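Pyroglutatmate porin OpdO (Pseudomonas aeruginosa, PDB 2Y0K) probably forms a monomeric beta-barrel pore of the OprD family in the outer membrane, through which small solutes such as pyroglutamate may pass. Local coordinates at residues 207-212 with 233-238; 266-271 with 296-301. All blocks are in the same frame, centred on the assembly; numbering follows the deposited sequence.

Interaction 1. Residues 207-212 with 233-238; sequences YRQTFA and ARASED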
loop_
_atom_site.group_PDB
_atom_site.type_symbol
_atom_site.label_atom_id
_atom_site.label_comp_id
_atom_site.label_asym_id
_atom_site.label_seq_id
_atom_site.Cartn_x
_atom_site.Cartn_y
_atom_site.Cartn_z
ATOM N N TYR A 207 11.672 14.639 7.320
ATOM C CA TYR A 207 10.404 15.277 7.659
ATOM C C TYR A 207 9.736 14.718 8.906
ATOM O O TYR A 207 10.085 13.650 9.385
ATOM C CB TYR A 207 9.433 15.240 6.463
ATOM C CG TYR A 207 8.898 13.861 6.135
ATOM C CD1 TYR A 207 7.865 13.295 6.891
ATOM C CD2 TYR A 207 9.420 13.125 5.078
ATOM C CE1 TYR A 207 7.361 12.033 6.596
ATOM C CE2 TYR A 207 8.924 11.851 4.778
ATOM C CZ TYR A 207 7.897 11.311 5.540
ATOM O OH TYR A 207 7.414 10.040 5.255
ATOM N N ARG A 208 8.788 15.477 9.443
ATOM C CA ARG A 208 7.896 14.978 10.476
ATOM C C ARG A 208 6.496 15.082 9.933
ATOM O O ARG A 208 6.170 16.047 9.254
ATOM C CB ARG A 208 7.983 15.812 11.742
ATOM C CG ARG A 208 9.313 15.791 12.410
ATOM C CD ARG A 208 9.270 16.604 13.693
ATOM N NE ARG A 208 10.604 17.068 14.055
ATOM C CZ ARG A 208 10.845 18.174 14.747
ATOM N NH1 ARG A 208 9.834 18.932 15.159
ATOM N NH2 ARG A 208 12.096 18.522 15.023
ATOM N N GLN A 209 5.660 14.103 10.256
ATOM C CA GLN A 209 4.287 14.097 9.770
ATOM C C GLN A 209 3.337 13.560 10.820
ATOM O O GLN A 209 3.666 12.646 11.566
ATOM C CB GLN A 209 4.186 13.257 8.503
ATOM C CG GLN A 209 2.841 13.290 7.803
ATOM C CD GLN A 209 2.903 12.537 6.492
ATOM O OE1 GLN A 209 3.438 11.426 6.437
ATOM N NE2 GLN A 209 2.385 13.145 5.419
ATOM N N THR A 210 2.155 14.148 10.862
ATOM C CA THR A 210 1.102 13.739 11.762
ATOM C C THR A 210 -0.164 13.559 10.955
ATOM O O THR A 210 -0.443 14.343 10.051
ATOM C CB THR A 210 0.874 14.786 12.870
ATOM O OG1 THR A 210 2.050 14.855 13.682
ATOM C CG2 THR A 210 -0.305 14.389 13.747
ATOM N N PHE A 211 -0.915 12.514 11.279
ATOM C CA PHE A 211 -2.118 12.156 10.554
ATOM C C PHE A 211 -3.311 12.011 11.499
ATOM O O PHE A 211 -3.201 11.394 12.561
ATOM C CB PHE A 211 -1.913 10.835 9.797
ATOM C CG PHE A 211 -3.201 10.225 9.289
ATOM C CD1 PHE A 211 -3.956 9.383 10.101
ATOM C CD2 PHE A 211 -3.680 10.527 8.016
ATOM C CE1 PHE A 211 -5.154 8.833 9.645
ATOM C CE2 PHE A 211 -4.871 9.975 7.549
ATOM C CZ PHE A 211 -5.613 9.118 8.368
ATOM N N ALA A 212 -4.446 12.587 11.109
ATOM C CA ALA A 212 -5.699 12.365 11.822
ATOM C C ALA A 212 -6.761 11.909 10.829
ATOM O O ALA A 212 -6.866 12.446 9.723
ATOM C CB ALA A 212 -6.150 13.615 12.553
ATOM N N ALA A 233 -3.437 15.327 7.055
ATOM C CA ALA A 233 -2.048 15.100 7.449
ATOM C C ALA A 233 -1.237 16.370 7.257
ATOM O O ALA A 233 -1.375 17.068 6.246
ATOM C CB ALA A 233 -1.431 13.955 6.637
ATOM N N ARG A 234 -0.385 16.677 8.225
ATOM C CA ARG A 234 0.494 17.818 8.076
ATOM C C ARG A 234 1.924 17.353 8.244
ATOM O O ARG A 234 2.208 16.557 9.127
ATOM C CB ARG A 234 0.172 18.898 9.121
ATOM C CG ARG A 234 1.005 20.186 8.970
ATOM C CD ARG A 234 0.821 21.133 10.161
ATOM N NE ARG A 234 1.347 22.469 9.893
ATOM C CZ ARG A 234 0.965 23.569 10.548
ATOM N NH1 ARG A 234 0.059 23.486 11.515
ATOM N NH2 ARG A 234 1.477 24.756 10.237
ATOM N N ALA A 235 2.822 17.863 7.406
ATOM C CA ALA A 235 4.247 17.584 7.549
ATOM C C ALA A 235 5.105 18.858 7.614
ATOM O O ALA A 235 4.755 19.891 7.033
ATOM C CB ALA A 235 4.728 16.675 6.410
ATOM N N SER A 236 6.228 18.769 8.325
ATOM C CA SER A 236 7.263 19.799 8.290
ATOM C C SER A 236 8.632 19.116 8.268
ATOM O O SER A 236 8.715 17.892 8.370
ATOM C CB SER A 236 7.144 20.732 9.494
ATOM O OG SER A 236 7.175 19.991 10.709
ATOM N N GLU A 237 9.705 19.897 8.135
ATOM C CA GLU A 237 11.047 19.324 8.090
ATOM C C GLU A 237 11.471 18.722 9.435
ATOM O O GLU A 237 10.884 19.017 10.482
ATOM C CB GLU A 237 12.073 20.366 7.649
ATOM C CG GLU A 237 12.434 21.387 8.718
ATOM C CD GLU A 237 11.398 22.492 8.864
ATOM O OE1 GLU A 237 10.444 22.556 8.049
ATOM O OE2 GLU A 237 11.549 23.309 9.796
ATOM N N ASP A 238 12.491 17.873 9.396
ATOM C CA ASP A 238 13.101 17.359 10.613
ATOM C C ASP A 238 14.608 17.548 10.563
ATOM O O ASP A 238 15.212 17.430 9.494
ATOM C CB ASP A 238 12.814 15.863 10.794
ATOM C CG ASP A 238 13.409 15.327 12.083
ATOM O OD1 ASP A 238 12.910 15.727 13.155
ATOM O OD2 ASP A 238 14.391 14.543 12.031
#
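Arg208 and Asp238 join side chains at one end of the beta hairpin made by strands 207-219 and 225-237, two neighbouring antiparallel staves of the OprD-type porin barrel. The CB of Arg208 stays near Ser236 O, the acceptor of its own backbone N (N to O 2.6 Å). CG stands beside the backbone N, anti to the carbonyl carbon (chi1 -63°), which sends the chain along the strand toward Asp238; CG lies 3.7 Å from Asp238 OD1, and CD keeps a similar distance. From CG to NE the chain is extended, and NE gives the same oxygen a nearly straight hydrogen bond, the core of a salt bridge. The carboxylate oxygen sits in the guanidinium plane, at its edge, while the two flat groups are turned 65° apart. Glu237 O lies over one guanidinium face, well toward the rim. Asp238 OD2 is taken by the backbone N of Asp205, so the carboxylate is gripped at both oxygens and ties the strand end to the turn before 207.

Further along, Thr210 and Arg234 exchange two backbone hydrogen bonds. Arg208, Thr210, Arg234 and Ser236 share the more exposed face; Gln209, Phe211, Ala233 and Ala235 lie on the buried one, where Leu122 and Tyr275 touch Gln209, Pro121 touches Phe211 and Pro276 touches Ala235. There the small alanines sit beside larger partners: Gln209 CB is 4.0 Å from Ala235 CB, and Ala233 CB approaches the edge of the Phe211 ring, 4.3 Å from its CD2.

Interaction 2. Residues 266-271 with 296-301; sequences YQRISG and NVDERS. With C8E ((hydroxyethyloxy)tri(ethyloxy)octane), chain F.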
loop_
_atom_site.group_PDB
_atom_site.type_symbol
_atom_site.label_atom_id
_atom_site.label_comp_id
_atom_site.label_asym_id
_atom_site.label_seq_id
_atom_site.Cartn_x
_atom_site.Cartn_y
_atom_site.Cartn_z
ATOM N N TYR A 266 -12.393 13.381 -2.836
ATOM C CA TYR A 266 -11.868 14.722 -2.978
ATOM C C TYR A 266 -10.563 14.860 -2.209
ATOM O O TYR A 266 -10.474 14.443 -1.052
ATOM C CB TYR A 266 -12.890 15.768 -2.511
ATOM C CG TYR A 266 -12.318 17.169 -2.552
ATOM C CD1 TYR A 266 -12.281 17.893 -3.737
ATOM C CD2 TYR A 266 -11.785 17.749 -1.412
ATOM C CE1 TYR A 266 -11.743 19.168 -3.777
ATOM C CE2 TYR A 266 -11.250 19.022 -1.436
ATOM C CZ TYR A 266 -11.229 19.730 -2.618
ATOM O OH TYR A 266 -10.685 20.997 -2.635
ATOM N N GLN A 267 -9.570 15.472 -2.848
ATOM C CA GLN A 267 -8.239 15.631 -2.270
ATOM C C GLN A 267 -7.648 17.021 -2.554
ATOM O O GLN A 267 -7.789 17.567 -3.651
ATOM C CB GLN A 267 -7.328 14.536 -2.816
ATOM C CG GLN A 267 -5.931 14.436 -2.207
ATOM C CD GLN A 267 -5.257 13.087 -2.534
ATOM O OE1 GLN A 267 -5.607 12.052 -1.941
ATOM N NE2 GLN A 267 -4.309 13.090 -3.486
ATOM N N ARG A 268 -6.993 17.601 -1.555
ATOM C CA ARG A 268 -6.370 18.907 -1.716
ATOM C C ARG A 268 -5.048 18.940 -0.975
ATOM O O ARG A 268 -4.976 18.686 0.231
ATOM C CB ARG A 268 -7.309 20.033 -1.244
ATOM C CG ARG A 268 -6.678 21.448 -1.117
ATOM C CD ARG A 268 -6.044 21.978 -2.415
ATOM N NE ARG A 268 -6.323 23.412 -2.606
ATOM C CZ ARG A 268 -5.427 24.404 -2.521
ATOM N NH1 ARG A 268 -4.145 24.156 -2.268
ATOM N NH2 ARG A 268 -5.824 25.662 -2.709
ATOM N N ILE A 269 -3.990 19.223 -1.716
ATOM C CA ILE A 269 -2.658 19.281 -1.145
ATOM C C ILE A 269 -2.284 20.775 -1.035
ATOM O O ILE A 269 -2.579 21.553 -1.936
ATOM C CB ILE A 269 -1.653 18.446 -2.004
ATOM C CG1 ILE A 269 -1.604 16.974 -1.560
ATOM C CG2 ILE A 269 -0.252 18.984 -1.865
ATOM C CD1 ILE A 269 -2.905 16.203 -1.588
ATOM N N SER A 270 -1.672 21.170 0.084
ATOM C CA SER A 270 -1.398 22.579 0.394
ATOM C C SER A 270 0.012 22.811 0.933
ATOM O O SER A 270 0.687 21.877 1.381
ATOM C CB SER A 270 -2.390 23.105 1.439
ATOM O OG SER A 270 -3.618 23.446 0.835
ATOM N N GLY A 271 0.426 24.077 0.918
ATOM C CA GLY A 271 1.747 24.458 1.372
ATOM C C GLY A 271 2.742 24.502 0.230
ATOM O O GLY A 271 2.378 24.303 -0.927
ATOM N N ASN A 296 0.859 16.398 -5.750
ATOM C CA ASN A 296 1.741 17.475 -6.215
ATOM C C ASN A 296 1.445 18.779 -5.498
ATOM O O ASN A 296 0.336 18.981 -4.992
ATOM C CB ASN A 296 1.590 17.720 -7.720
ATOM C CG ASN A 296 2.104 16.572 -8.552
ATOM O OD1 ASN A 296 3.316 16.417 -8.737
ATOM N ND2 ASN A 296 1.185 15.749 -9.050
ATOM N N VAL A 297 2.428 19.679 -5.485
ATOM C CA VAL A 297 2.259 20.962 -4.823
ATOM C C VAL A 297 0.928 21.588 -5.241
ATOM O O VAL A 297 0.629 21.692 -6.435
ATOM C CB VAL A 297 3.428 21.924 -5.133
ATOM C CG1 VAL A 297 3.207 23.278 -4.452
ATOM C CG2 VAL A 297 4.758 21.301 -4.702
ATOM N N ASP A 298 0.129 21.968 -4.243
ATOM C CA ASP A 298 -1.129 22.693 -4.455
ATOM C C ASP A 298 -2.243 21.922 -5.161
ATOM O O ASP A 298 -3.333 22.456 -5.345
ATOM C CB ASP A 298 -0.874 24.009 -5.181
ATOM C CG ASP A 298 -0.324 25.070 -4.263
ATOM O OD1 ASP A 298 -0.540 24.927 -3.034
ATOM O OD2 ASP A 298 0.310 26.039 -4.769
ATOM N N GLU A 299 -1.975 20.667 -5.517
ATOM C CA GLU A 299 -2.917 19.862 -6.287
ATOM C C GLU A 299 -4.288 19.662 -5.633
ATOM O O GLU A 299 -4.406 19.339 -4.449
ATOM C CB GLU A 299 -2.318 18.507 -6.645
ATOM C CG GLU A 299 -3.178 17.743 -7.637
ATOM C CD GLU A 299 -2.390 16.750 -8.471
ATOM O OE1 GLU A 299 -1.293 16.309 -8.039
ATOM O OE2 GLU A 299 -2.858 16.430 -9.584
ATOM N N ARG A 300 -5.323 19.873 -6.432
ATOM C CA ARG A 300 -6.685 19.619 -6.017
ATOM C C ARG A 300 -7.238 18.608 -6.997
ATOM O O ARG A 300 -7.032 18.737 -8.201
ATOM C CB ARG A 300 -7.498 20.908 -6.045
ATOM C CG ARG A 300 -9.004 20.694 -6.119
ATOM C CD ARG A 300 -9.725 22.036 -6.190
ATOM N NE ARG A 300 -9.365 22.767 -7.404
ATOM C CZ ARG A 300 -9.560 24.070 -7.583
ATOM N NH1 ARG A 300 -10.105 24.803 -6.618
ATOM N NH2 ARG A 300 -9.200 24.641 -8.724
ATOM N N SER A 301 -7.901 17.576 -6.484
ATOM C CA SER A 301 -8.344 16.484 -7.338
ATOM C C SER A 301 -9.667 15.902 -6.876
ATOM O O SER A 301 -10.036 16.003 -5.706
ATOM C CB SER A 301 -7.282 15.375 -7.374
ATOM O OG SER A 301 -7.044 14.826 -6.076
HETATM O O9 C8E F . -17.005 16.798 4.233
HETATM C C10 C8E F . -16.428 16.253 3.059
HETATM C C11 C8E F . -15.739 17.350 2.253
HETATM O O12 C8E F . -15.466 16.866 0.953
HETATM C C13 C8E F . -15.759 17.808 -0.060
HETATM C C14 C8E F . -14.768 18.964 0.036
HETATM O O15 C8E F . -15.208 20.052 -0.751
HETATM C C16 C8E F . -14.901 19.908 -2.124
HETATM C C17 C8E F . -14.567 21.279 -2.711
HETATM O O HOH W 1 1.478 21.817 -1.727
HETATM O O HOH W 2 -0.787 26.265 -0.698
#
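Strand 260-270 meets the start of strand 300-309 here, neighbours in the porin barrel wall, and a type II beta turn, Asn296 to Glu299, leads the chain into the second strand. Gln267 and Ser301 form a hydrogen-bonded antiparallel pair, with Ser301 N 2.8 Å from Gln267 O. Past the last bridged pair, Arg268 with Arg300, Ile269 N still donates to Glu299 O, so the turn is stitched to the strand end.

The side chains divide by face. On the buried one, Ser301 OG packs 3.3 Å from Gln267 CB and bonds to Asn287 OD1; Gln267 OE1 takes Asn287 N, while its NE2 bonds to the carbonyl oxygens of Asp293 and Phe294. On the other, Arg300 runs past Tyr266, its CD 3.8 Å from Tyr266 OH and its NE in a salt bridge with Asp328. A C8E detergent molecule lies over one face of the Tyr266 ring, C16 above its centre, consistent with a surface that meets lipid in the membrane.

Arg268 folds back toward the turn: CG is anti to the backbone N (chi1 169°), then bends at chi2 and chi3 bring NH1 to Ile269 O, 3.1 Å away and in the guanidinium plane. Asp298 lies alongside, its OD1 3.8 Å from Arg268 NH1, a long salt bridge, with Asp298 O over one guanidinium face. Within the turn, Glu299 OE1 accepts from both the backbone N and the side-chain ND2 of Asn296, fixing the carboxylate. Two waters span the far end: water 1 joins Gly271 O to Asp298 N, and water 2 donates to Asp298 OD1, 2.7 Å away, while accepting from Gly271 N.

In the fold
Interaction 1 closes before interaction 2 opens along the chain, yet both belong to the same stretch of barrel wall. Strand 225-237 pairs with 245-257, which pairs in turn with 260-270, so one intervening strand separates the contacts. Their centres are 15 Å apart and their nearest atoms about 7 Å, with no direct touch, on the same side of the chain's centre. Interaction 1 joins the arms of one hairpin, whereas interaction 2 closes over a long strandless excursion between 271 and 296. That excursion carries Tyr275 and Pro276 back against the buried face of interaction 1, linking the two regions through a loop as well as through the wall.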